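Local atomic coordinates of endoglucanase A (Clostridium cellulolyticum, PDB entry 1EDG), a protein that hydrolyses internal beta-1,4-glucosidic bonds of cellulose, as the catalytic domain of a family 5 endoglucanase. Residues 6-11 / 274-279; 78-83 / 108-113; 98-103 / 154-159. All blocks are in the same frame, centred on the assembly; numbering follows the deposited sequence.

How the interactions relate
Interaction 2 is a core contact, whereas interaction 1 lies at the surface and interaction 3 is partly buried. Interactions 2 and 3 both use helix 97-111: in interaction 2 its C-terminal part packs on strand 77-80, and in interaction 3 its first turns meet the end of helix 138-155. Their centres are about 11 Å apart. Interaction 1 lies across the centre of the chain from interaction 3, where two irregular segments approach each other over helix 316-332. The chemistry follows the place in the fold: a thiol among aliphatic groups in the core, an arginine-asparagine bond with a methionine and a phenylalanine between helices, and thin aliphatic contact at the surface.

Interaction 1: residues 6-11 / 274-279; sequences LIPNLQ and WNINDS
Ile-276 sets CG1 anti to its backbone N (chi1 -165°) and runs on extended through chi2, so that its CD1 reaches out toward Pro-8 and Leu-10. The methyl meets both residues at once: CD1 of Ile-276 lies 4.2 Å from Pro-8 CB and 4.0 Å from Leu-10 CD2. On the other side, Leu-10 holds CG anti to its carbonyl carbon (chi1 -54°), which presents CD2 obliquely to the isoleucine.

The turn 275-278 is braced from within, and segment 6-11 is tied to Tyr-374. Asn-275 OD1 accepts from Asn-277 N at 2.9 Å, an Asx turn within the type I turn 275-278, with the donor above the carbonyl plane. Asp-278 then caps helix 279-297 through OD2 and Asp-281 N. In segment 6-11, Tyr-374 OH bonds to Pro-8 O and Leu-10 N. Helix 316-332 is shared by both: Pro-8 touches its Ser-324, and Trp-274 meets Tyr-322 edge-to-face.

No hydrogen bond or charge pair crosses between the segments, and together they bury just 80 Å². Three partly exposed aliphatic side chains thus make a small apolar contact at the surface with nothing polar crossing it, so it is probably weak and tolerant of small shifts.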
loop_
_atom_site.group_PDB
_atom_site.type_symbol
_atom_site.label_atom_id
_atom_site.label_comp_id
_atom_site.label_asym_id
_atom_site.label_seq_id
_atom_site.Cartn_x
_atom_site.Cartn_y
_atom_site.Cartn_z
ATOM N N LEU A 6 3.449 -10.318 -25.771
ATOM C CA LEU A 6 3.711 -8.973 -25.263
ATOM C C LEU A 6 4.638 -8.961 -24.050
ATOM O O LEU A 6 5.347 -7.978 -23.810
ATOM C CB LEU A 6 2.400 -8.261 -24.915
ATOM C CG LEU A 6 1.424 -8.028 -26.071
ATOM C CD1 LEU A 6 0.233 -7.200 -25.583
ATOM C CD2 LEU A 6 2.136 -7.318 -27.216
ATOM N N ILE A 7 4.636 -10.052 -23.294
ATOM C CA ILE A 7 5.467 -10.172 -22.096
ATOM C C ILE A 7 6.952 -10.297 -22.460
ATOM O O ILE A 7 7.347 -11.197 -23.208
ATOM C CB ILE A 7 5.016 -11.381 -21.245
ATOM C CG1 ILE A 7 3.544 -11.213 -20.854
ATOM C CG2 ILE A 7 5.880 -11.515 -19.998
ATOM C CD1 ILE A 7 2.951 -12.421 -20.162
ATOM N N PRO A 8 7.788 -9.366 -21.964
ATOM C CA PRO A 8 9.227 -9.389 -22.249
ATOM C C PRO A 8 9.949 -10.539 -21.558
ATOM O O PRO A 8 9.511 -11.024 -20.512
ATOM C CB PRO A 8 9.700 -8.038 -21.719
ATOM C CG PRO A 8 8.794 -7.820 -20.532
ATOM C CD PRO A 8 7.442 -8.234 -21.080
ATOM N N ASN A 9 11.049 -10.977 -22.163
ATOM C CA ASN A 9 11.865 -12.058 -21.629
ATOM C C ASN A 9 12.993 -11.369 -20.877
ATOM O O ASN A 9 13.882 -10.781 -21.494
ATOM C CB ASN A 9 12.435 -12.896 -22.777
ATOM C CG ASN A 9 13.125 -14.158 -22.295
ATOM O OD1 ASN A 9 13.889 -14.143 -21.330
ATOM N ND2 ASN A 9 12.853 -15.267 -22.971
ATOM N N LEU A 10 12.935 -11.416 -19.550
ATOM C CA LEU A 10 13.934 -10.761 -18.712
ATOM C C LEU A 10 14.734 -11.735 -17.860
ATOM O O LEU A 10 14.197 -12.732 -17.375
ATOM C CB LEU A 10 13.251 -9.743 -17.791
ATOM C CG LEU A 10 12.356 -8.686 -18.448
ATOM C CD1 LEU A 10 11.594 -7.906 -17.379
ATOM C CD2 LEU A 10 13.182 -7.746 -19.308
ATOM N N GLN A 11 16.020 -11.442 -17.702
ATOM C CA GLN A 11 16.921 -12.245 -16.883
ATOM C C GLN A 11 17.725 -11.279 -16.010
ATOM O O GLN A 11 18.902 -11.024 -16.265
ATOM C CB GLN A 11 17.859 -13.082 -17.758
ATOM C CG GLN A 11 17.170 -14.193 -18.531
ATOM C CD GLN A 11 16.430 -15.167 -17.624
ATOM O OE1 GLN A 11 16.971 -15.642 -16.614
ATOM N NE2 GLN A 11 15.186 -15.475 -17.981
ATOM N N TRP A 274 7.195 4.611 -22.777
ATOM C CA TRP A 274 8.261 4.231 -21.855
ATOM C C TRP A 274 8.987 3.123 -22.604
ATOM O O TRP A 274 8.375 2.129 -22.997
ATOM C CB TRP A 274 7.710 3.708 -20.521
ATOM C CG TRP A 274 8.798 3.319 -19.541
ATOM C CD1 TRP A 274 9.483 4.152 -18.693
ATOM C CD2 TRP A 274 9.343 2.005 -19.336
ATOM N NE1 TRP A 274 10.417 3.435 -17.981
ATOM C CE2 TRP A 274 10.355 2.119 -18.356
ATOM C CE3 TRP A 274 9.075 0.744 -19.889
ATOM C CZ2 TRP A 274 11.103 1.014 -17.915
ATOM C CZ3 TRP A 274 9.818 -0.353 -19.452
ATOM C CH2 TRP A 274 10.819 -0.208 -18.474
ATOM N N ASN A 275 10.283 3.318 -22.808
ATOM C CA ASN A 275 11.116 2.380 -23.552
ATOM C C ASN A 275 11.997 1.508 -22.656
ATOM O O ASN A 275 12.987 1.978 -22.084
ATOM C CB ASN A 275 11.981 3.162 -24.553
ATOM C CG ASN A 275 12.739 2.260 -25.517
ATOM O OD1 ASN A 275 12.672 1.030 -25.446
ATOM N ND2 ASN A 275 13.475 2.879 -26.429
ATOM N N ILE A 276 11.663 0.221 -22.602
ATOM C CA ILE A 276 12.398 -0.752 -21.797
ATOM C C ILE A 276 13.860 -0.883 -22.240
ATOM O O ILE A 276 14.717 -1.312 -21.467
ATOM C CB ILE A 276 11.693 -2.151 -21.832
ATOM C CG1 ILE A 276 12.236 -3.058 -20.721
ATOM C CG2 ILE A 276 11.853 -2.806 -23.207
ATOM C CD1 ILE A 276 11.502 -4.376 -20.589
ATOM N N ASN A 277 14.145 -0.488 -23.476
ATOM C CA ASN A 277 15.498 -0.575 -24.028
ATOM C C ASN A 277 16.324 0.682 -23.803
ATOM O O ASN A 277 17.521 0.693 -24.073
ATOM C CB ASN A 277 15.442 -0.866 -25.533
ATOM C CG ASN A 277 14.672 -2.129 -25.853
ATOM O OD1 ASN A 277 15.062 -3.227 -25.453
ATOM N ND2 ASN A 277 13.564 -1.978 -26.564
ATOM N N ASP A 278 15.688 1.740 -23.312
ATOM C CA ASP A 278 16.372 3.004 -23.076
ATOM C C ASP A 278 16.870 3.109 -21.636
ATOM O O ASP A 278 16.082 3.052 -20.696
ATOM C CB ASP A 278 15.428 4.160 -23.409
ATOM C CG ASP A 278 16.049 5.511 -23.152
ATOM O OD1 ASP A 278 16.974 5.903 -23.891
ATOM O OD2 ASP A 278 15.617 6.184 -22.199
ATOM N N SER A 279 18.170 3.325 -21.470
ATOM C CA SER A 279 18.772 3.424 -20.143
ATOM C C SER A 279 18.155 4.503 -19.256
ATOM O O SER A 279 18.025 4.313 -18.044
ATOM C CB SER A 279 20.278 3.637 -20.257
ATOM O OG SER A 279 20.567 4.916 -20.790
#

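Interaction 2: residues 78-83 / 108-113; sequences VRIPVS and NYCIDN
No flat group meets another where Val-78 and Ile-80 pack on Cys-110; the contact has neither ring face nor ring edge, and the planar side chains stand around it. Among these, the Tyr-109 side chain touches Ile-67 of helix 64-73, the Asn-113 amide donates through ND2 to Asp-68 OD1, and the Arg-79 guanidinium belongs to the other side of the strand.

The central atom is Cys-110 SG. It rests alongside the isopropyl group of Val-78 and not against one methyl: the sulfur is 3.8 Å from Val-78 CB, 3.8 Å from Val-78 CG2 and 4.0 Å from Val-78 CG1. Cys-110 has SG anti to its carbonyl carbon (chi1 -52°), which carries the sulfur from the helix toward the strand. Ile-80 CD1 approaches the same sulfur more loosely, at 4.4 Å. All three residues are buried, and toward the strand the sulfur makes only apolar contacts, with Val-78 and Ile-80.

Val-78 and Ile-80 look outward to the helices, whereas Arg-79 between them points into the barrel. There it forms salt bridges with Glu-166 and Glu-307 and a hydrogen bond with Asn-34, toward the C-terminal ends of the strands, where TIM barrels carry their active sites. Strand 77-80, helix 97-111 and strand 116-120 form a beta-alpha-beta crossover. Val-78 is hydrogen-bonded through its backbone to Tyr-116 and Ile-118, Ile-80 also touches Val-106 and Val-107, and Cys-110 packs on Val-117, so this part of helix 97-111 lies over both strands.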
loop_
_atom_site.group_PDB
_atom_site.type_symbol
_atom_site.label_atom_id
_atom_site.label_comp_id
_atom_site.label_asym_id
_atom_site.label_seq_id
_atom_site.Cartn_x
_atom_site.Cartn_y
_atom_site.Cartn_z
ATOM N N VAL A 78 -3.550 -9.320 -0.032
ATOM C CA VAL A 78 -4.543 -8.310 -0.379
ATOM C C VAL A 78 -4.397 -7.153 0.607
ATOM O O VAL A 78 -4.352 -7.373 1.822
ATOM C CB VAL A 78 -6.003 -8.839 -0.264
ATOM C CG1 VAL A 78 -6.987 -7.718 -0.599
ATOM C CG2 VAL A 78 -6.219 -10.023 -1.195
ATOM N N ARG A 79 -4.224 -5.940 0.095
ATOM C CA ARG A 79 -4.158 -4.784 0.979
ATOM C C ARG A 79 -5.566 -4.195 0.950
ATOM O O ARG A 79 -6.175 -4.049 -0.126
ATOM C CB ARG A 79 -3.125 -3.738 0.531
ATOM C CG ARG A 79 -2.892 -2.678 1.626
ATOM C CD ARG A 79 -1.703 -1.753 1.381
ATOM N NE ARG A 79 -2.062 -0.772 0.386
ATOM C CZ ARG A 79 -2.040 0.548 0.541
ATOM N NH1 ARG A 79 -1.641 1.124 1.666
ATOM N NH2 ARG A 79 -2.536 1.289 -0.423
ATOM N N ILE A 80 -6.091 -3.907 2.131
ATOM C CA ILE A 80 -7.433 -3.356 2.266
ATOM C C ILE A 80 -7.385 -1.948 2.869
ATOM O O ILE A 80 -7.314 -1.786 4.092
ATOM C CB ILE A 80 -8.312 -4.281 3.148
ATOM C CG1 ILE A 80 -8.411 -5.678 2.518
ATOM C CG2 ILE A 80 -9.692 -3.677 3.339
ATOM C CD1 ILE A 80 -9.154 -6.685 3.362
ATOM N N PRO A 81 -7.367 -0.914 2.013
ATOM C CA PRO A 81 -7.329 0.481 2.458
ATOM C C PRO A 81 -8.640 0.830 3.166
ATOM O O PRO A 81 -9.718 0.542 2.637
ATOM C CB PRO A 81 -7.234 1.253 1.140
ATOM C CG PRO A 81 -6.583 0.295 0.214
ATOM C CD PRO A 81 -7.272 -0.989 0.543
ATOM N N VAL A 82 -8.560 1.438 4.348
ATOM C CA VAL A 82 -9.773 1.822 5.070
ATOM C C VAL A 82 -9.691 3.245 5.613
ATOM O O VAL A 82 -8.722 3.608 6.280
ATOM C CB VAL A 82 -10.077 0.884 6.269
ATOM C CG1 VAL A 82 -11.406 1.288 6.924
ATOM C CG2 VAL A 82 -10.149 -0.567 5.822
ATOM N N SER A 83 -10.676 4.069 5.268
ATOM C CA SER A 83 -10.741 5.433 5.785
ATOM C C SER A 83 -11.745 5.356 6.934
ATOM O O SER A 83 -12.950 5.221 6.718
ATOM C CB SER A 83 -11.202 6.414 4.706
ATOM O OG SER A 83 -10.204 6.596 3.708
ATOM N N ASN A 108 -11.937 -11.628 6.348
ATOM C CA ASN A 108 -12.125 -13.068 6.420
ATOM C C ASN A 108 -12.154 -13.753 5.058
ATOM O O ASN A 108 -11.720 -14.894 4.944
ATOM C CB ASN A 108 -13.365 -13.410 7.246
ATOM C CG ASN A 108 -13.122 -13.260 8.739
ATOM O OD1 ASN A 108 -11.976 -13.116 9.173
ATOM N ND2 ASN A 108 -14.185 -13.312 9.531
ATOM N N TYR A 109 -12.633 -13.059 4.026
ATOM C CA TYR A 109 -12.652 -13.624 2.674
ATOM C C TYR A 109 -11.211 -13.989 2.307
ATOM O O TYR A 109 -10.953 -15.054 1.745
ATOM C CB TYR A 109 -13.127 -12.606 1.631
ATOM C CG TYR A 109 -14.574 -12.182 1.689
ATOM C CD1 TYR A 109 -15.520 -12.898 2.422
ATOM C CD2 TYR A 109 -14.995 -11.048 0.996
ATOM C CE1 TYR A 109 -16.862 -12.484 2.462
ATOM C CE2 TYR A 109 -16.322 -10.627 1.029
ATOM C CZ TYR A 109 -17.247 -11.344 1.762
ATOM O OH TYR A 109 -18.549 -10.902 1.806
ATOM N N CYS A 110 -10.283 -13.085 2.628
ATOM C CA CYS A 110 -8.858 -13.264 2.336
ATOM C C CYS A 110 -8.177 -14.289 3.247
ATOM O O CYS A 110 -7.455 -15.172 2.774
ATOM C CB CYS A 110 -8.136 -11.918 2.437
ATOM S SG CYS A 110 -8.875 -10.596 1.467
ATOM N N ILE A 111 -8.414 -14.176 4.552
ATOM C CA ILE A 111 -7.833 -15.096 5.519
ATOM C C ILE A 111 -8.275 -16.539 5.253
ATOM O O ILE A 111 -7.472 -17.466 5.382
ATOM C CB ILE A 111 -8.200 -14.695 6.969
ATOM C CG1 ILE A 111 -7.577 -13.339 7.324
ATOM C CG2 ILE A 111 -7.751 -15.766 7.957
ATOM C CD1 ILE A 111 -6.054 -13.320 7.333
ATOM N N ASP A 112 -9.536 -16.730 4.871
ATOM C CA ASP A 112 -10.038 -18.073 4.593
ATOM C C ASP A 112 -9.404 -18.670 3.340
ATOM O O ASP A 112 -9.428 -19.883 3.142
ATOM C CB ASP A 112 -11.570 -18.081 4.499
ATOM C CG ASP A 112 -12.244 -17.861 5.855
ATOM O OD1 ASP A 112 -11.565 -17.974 6.903
ATOM O OD2 ASP A 112 -13.460 -17.570 5.871
ATOM N N ASN A 113 -8.841 -17.809 2.498
ATOM C CA ASN A 113 -8.159 -18.246 1.284
ATOM C C ASN A 113 -6.660 -18.421 1.559
ATOM O O ASN A 113 -5.861 -18.490 0.628
ATOM C CB ASN A 113 -8.363 -17.230 0.157
ATOM C CG ASN A 113 -9.611 -17.511 -0.670
ATOM O OD1 ASN A 113 -9.960 -18.664 -0.915
ATOM N ND2 ASN A 113 -10.280 -16.456 -1.112
#

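Interaction 3: residues 98-103 / 154-159; sequences VWMNRV and ARFANY
Arg-155 and Asn-101 supply the polar link of this contact. The Asn-101 OD1 acceptor takes an N-H from Arg-155 NH1 at 2.9 Å, with an N-H...O angle of 155°, and the donor lies in the carbonyl plane. A second, weak bond runs from Arg-155 NH2 to the same Asn-101 OD1 at 3.3 Å, so one oxygen serves both terminal nitrogens and sits at the edge of the guanidinium. Amide and guanidinium planes are 39° apart. The CB of Asn-101 points away from segment 154-159, but a chi1 of -70° swings the amide back far enough to reach the arginine. NH1 has a further acceptor in Gln-104 OE1, one turn further along the helix, and this additional bond would help to fix the rotation of the guanidinium.

Over one face of that group, above its centre, lies Met-100 CG, 3.4 Å from Arg-155 CZ. The Met-100 and Arg-155 side chains run antiparallel, each kinked beyond CB. Met-100 SD then continues to Phe-156, 4.1 Å from its CE2, in a Met-aromatic contact of oblique geometry, while Arg-155 CG lies over one face of the Phe-156 ring, toward its rim.

Tyr-159 adds polar ties beside the contact: its OH bonds to Asn-108 OD1 and Gln-104 NE2, and its backbone O accepts from Arg-217 NH2.

Helices 97-111 and 138-155 follow the second and third barrel strands. The C-terminal end of helix 138-155 and the residue after it pack against the early part of helix 97-111, outside Leu-119 of strand 116-120, which both Val-103 and Phe-156 touch, as neighbours in the outer helical layer of a (beta/alpha)8 TIM barrel.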
loop_
_atom_site.group_PDB
_atom_site.type_symbol
_atom_site.label_atom_id
_atom_site.label_comp_id
_atom_site.label_asym_id
_atom_site.label_seq_id
_atom_site.Cartn_x
_atom_site.Cartn_y
_atom_site.Cartn_z
ATOM N N VAL A 98 -21.022 -1.454 13.076
ATOM C CA VAL A 98 -21.578 -1.847 11.785
ATOM C C VAL A 98 -20.470 -1.824 10.737
ATOM O O VAL A 98 -20.356 -2.740 9.926
ATOM C CB VAL A 98 -22.760 -0.910 11.366
ATOM C CG1 VAL A 98 -23.129 -1.105 9.903
ATOM C CG2 VAL A 98 -23.971 -1.198 12.231
ATOM N N TRP A 99 -19.641 -0.787 10.784
ATOM C CA TRP A 99 -18.534 -0.648 9.847
ATOM C C TRP A 99 -17.458 -1.688 10.145
ATOM O O TRP A 99 -16.957 -2.347 9.227
ATOM C CB TRP A 99 -17.942 0.752 9.936
ATOM C CG TRP A 99 -16.825 1.008 8.978
ATOM C CD1 TRP A 99 -15.502 1.144 9.286
ATOM C CD2 TRP A 99 -16.932 1.232 7.561
ATOM N NE1 TRP A 99 -14.782 1.451 8.159
ATOM C CE2 TRP A 99 -15.630 1.511 7.084
ATOM C CE3 TRP A 99 -17.999 1.232 6.650
ATOM C CZ2 TRP A 99 -15.366 1.791 5.738
ATOM C CZ3 TRP A 99 -17.734 1.513 5.306
ATOM C CH2 TRP A 99 -16.426 1.788 4.867
ATOM N N MET A 100 -17.118 -1.843 11.425
ATOM C CA MET A 100 -16.100 -2.809 11.841
ATOM C C MET A 100 -16.471 -4.233 11.422
ATOM O O MET A 100 -15.624 -4.983 10.926
ATOM C CB MET A 100 -15.881 -2.754 13.357
ATOM C CG MET A 100 -14.699 -3.587 13.845
ATOM S SD MET A 100 -13.081 -2.963 13.286
ATOM C CE MET A 100 -12.624 -1.954 14.680
ATOM N N ASN A 101 -17.739 -4.595 11.600
ATOM C CA ASN A 101 -18.214 -5.931 11.231
ATOM C C ASN A 101 -18.039 -6.219 9.746
ATOM O O ASN A 101 -17.605 -7.309 9.372
ATOM C CB ASN A 101 -19.685 -6.119 11.617
ATOM C CG ASN A 101 -19.890 -6.200 13.114
ATOM O OD1 ASN A 101 -18.947 -6.437 13.874
ATOM N ND2 ASN A 101 -21.126 -5.991 13.553
ATOM N N ARG A 102 -18.372 -5.244 8.907
ATOM C CA ARG A 102 -18.250 -5.402 7.466
ATOM C C ARG A 102 -16.780 -5.522 7.046
ATOM O O ARG A 102 -16.433 -6.367 6.214
ATOM C CB ARG A 102 -18.944 -4.249 6.741
ATOM C CG ARG A 102 -18.843 -4.303 5.219
ATOM C CD ARG A 102 -19.357 -5.623 4.635
ATOM N NE ARG A 102 -19.103 -5.686 3.197
ATOM C CZ ARG A 102 -18.950 -6.809 2.500
ATOM N NH1 ARG A 102 -19.029 -7.994 3.088
ATOM N NH2 ARG A 102 -18.672 -6.743 1.208
ATOM N N VAL A 103 -15.916 -4.696 7.633
ATOM C CA VAL A 103 -14.489 -4.752 7.320
ATOM C C VAL A 103 -13.954 -6.147 7.650
ATOM O O VAL A 103 -13.245 -6.757 6.839
ATOM C CB VAL A 103 -13.688 -3.679 8.110
ATOM C CG1 VAL A 103 -12.175 -3.878 7.909
ATOM C CG2 VAL A 103 -14.088 -2.286 7.640
ATOM N N ALA A 154 -7.788 -4.732 19.203
ATOM C CA ALA A 154 -8.648 -5.553 20.048
ATOM C C ALA A 154 -9.568 -6.449 19.225
ATOM O O ALA A 154 -9.760 -7.614 19.558
ATOM C CB ALA A 154 -9.469 -4.677 20.989
ATOM N N ARG A 155 -10.125 -5.911 18.146
ATOM C CA ARG A 155 -11.028 -6.684 17.303
ATOM C C ARG A 155 -10.334 -7.846 16.598
ATOM O O ARG A 155 -10.883 -8.944 16.533
ATOM C CB ARG A 155 -11.724 -5.781 16.274
ATOM C CG ARG A 155 -12.597 -6.527 15.259
ATOM C CD ARG A 155 -13.756 -7.282 15.920
ATOM N NE ARG A 155 -14.826 -6.386 16.352
ATOM C CZ ARG A 155 -15.960 -6.191 15.682
ATOM N NH1 ARG A 155 -16.188 -6.829 14.538
ATOM N NH2 ARG A 155 -16.864 -5.338 16.150
ATOM N N PHE A 156 -9.124 -7.610 16.095
ATOM C CA PHE A 156 -8.386 -8.644 15.377
ATOM C C PHE A 156 -7.295 -9.338 16.186
ATOM O O PHE A 156 -6.389 -9.948 15.613
ATOM C CB PHE A 156 -7.796 -8.053 14.098
ATOM C CG PHE A 156 -8.831 -7.566 13.124
ATOM C CD1 PHE A 156 -9.375 -8.432 12.174
ATOM C CD2 PHE A 156 -9.268 -6.244 13.155
ATOM C CE1 PHE A 156 -10.337 -7.989 11.270
ATOM C CE2 PHE A 156 -10.229 -5.788 12.258
ATOM C CZ PHE A 156 -10.766 -6.661 11.311
ATOM N N ALA A 157 -7.444 -9.325 17.506
ATOM C CA ALA A 157 -6.477 -9.923 18.425
ATOM C C ALA A 157 -6.120 -11.392 18.176
ATOM O O ALA A 157 -4.992 -11.809 18.431
ATOM C CB ALA A 157 -6.960 -9.748 19.861
ATOM N N ASN A 158 -7.081 -12.169 17.686
ATOM C CA ASN A 158 -6.871 -13.595 17.446
ATOM C C ASN A 158 -6.279 -13.982 16.093
ATOM O O ASN A 158 -6.022 -15.161 15.851
ATOM C CB ASN A 158 -8.175 -14.365 17.671
ATOM C CG ASN A 158 -8.674 -14.264 19.101
ATOM O OD1 ASN A 158 -7.898 -14.357 20.052
ATOM N ND2 ASN A 158 -9.974 -14.070 19.260
ATOM N N TYR A 159 -6.080 -13.019 15.203
ATOM C CA TYR A 159 -5.519 -13.331 13.894
ATOM C C TYR A 159 -4.002 -13.465 14.005
ATOM O O TYR A 159 -3.363 -12.695 14.721
ATOM C CB TYR A 159 -5.897 -12.257 12.878
ATOM C CG TYR A 159 -7.375 -12.231 12.531
ATOM C CD1 TYR A 159 -8.329 -11.873 13.485
ATOM C CD2 TYR A 159 -7.817 -12.560 11.250
ATOM C CE1 TYR A 159 -9.682 -11.841 13.173
ATOM C CE2 TYR A 159 -9.176 -12.532 10.925
ATOM C CZ TYR A 159 -10.099 -12.171 11.893
ATOM O OH TYR A 159 -11.437 -12.126 11.586
#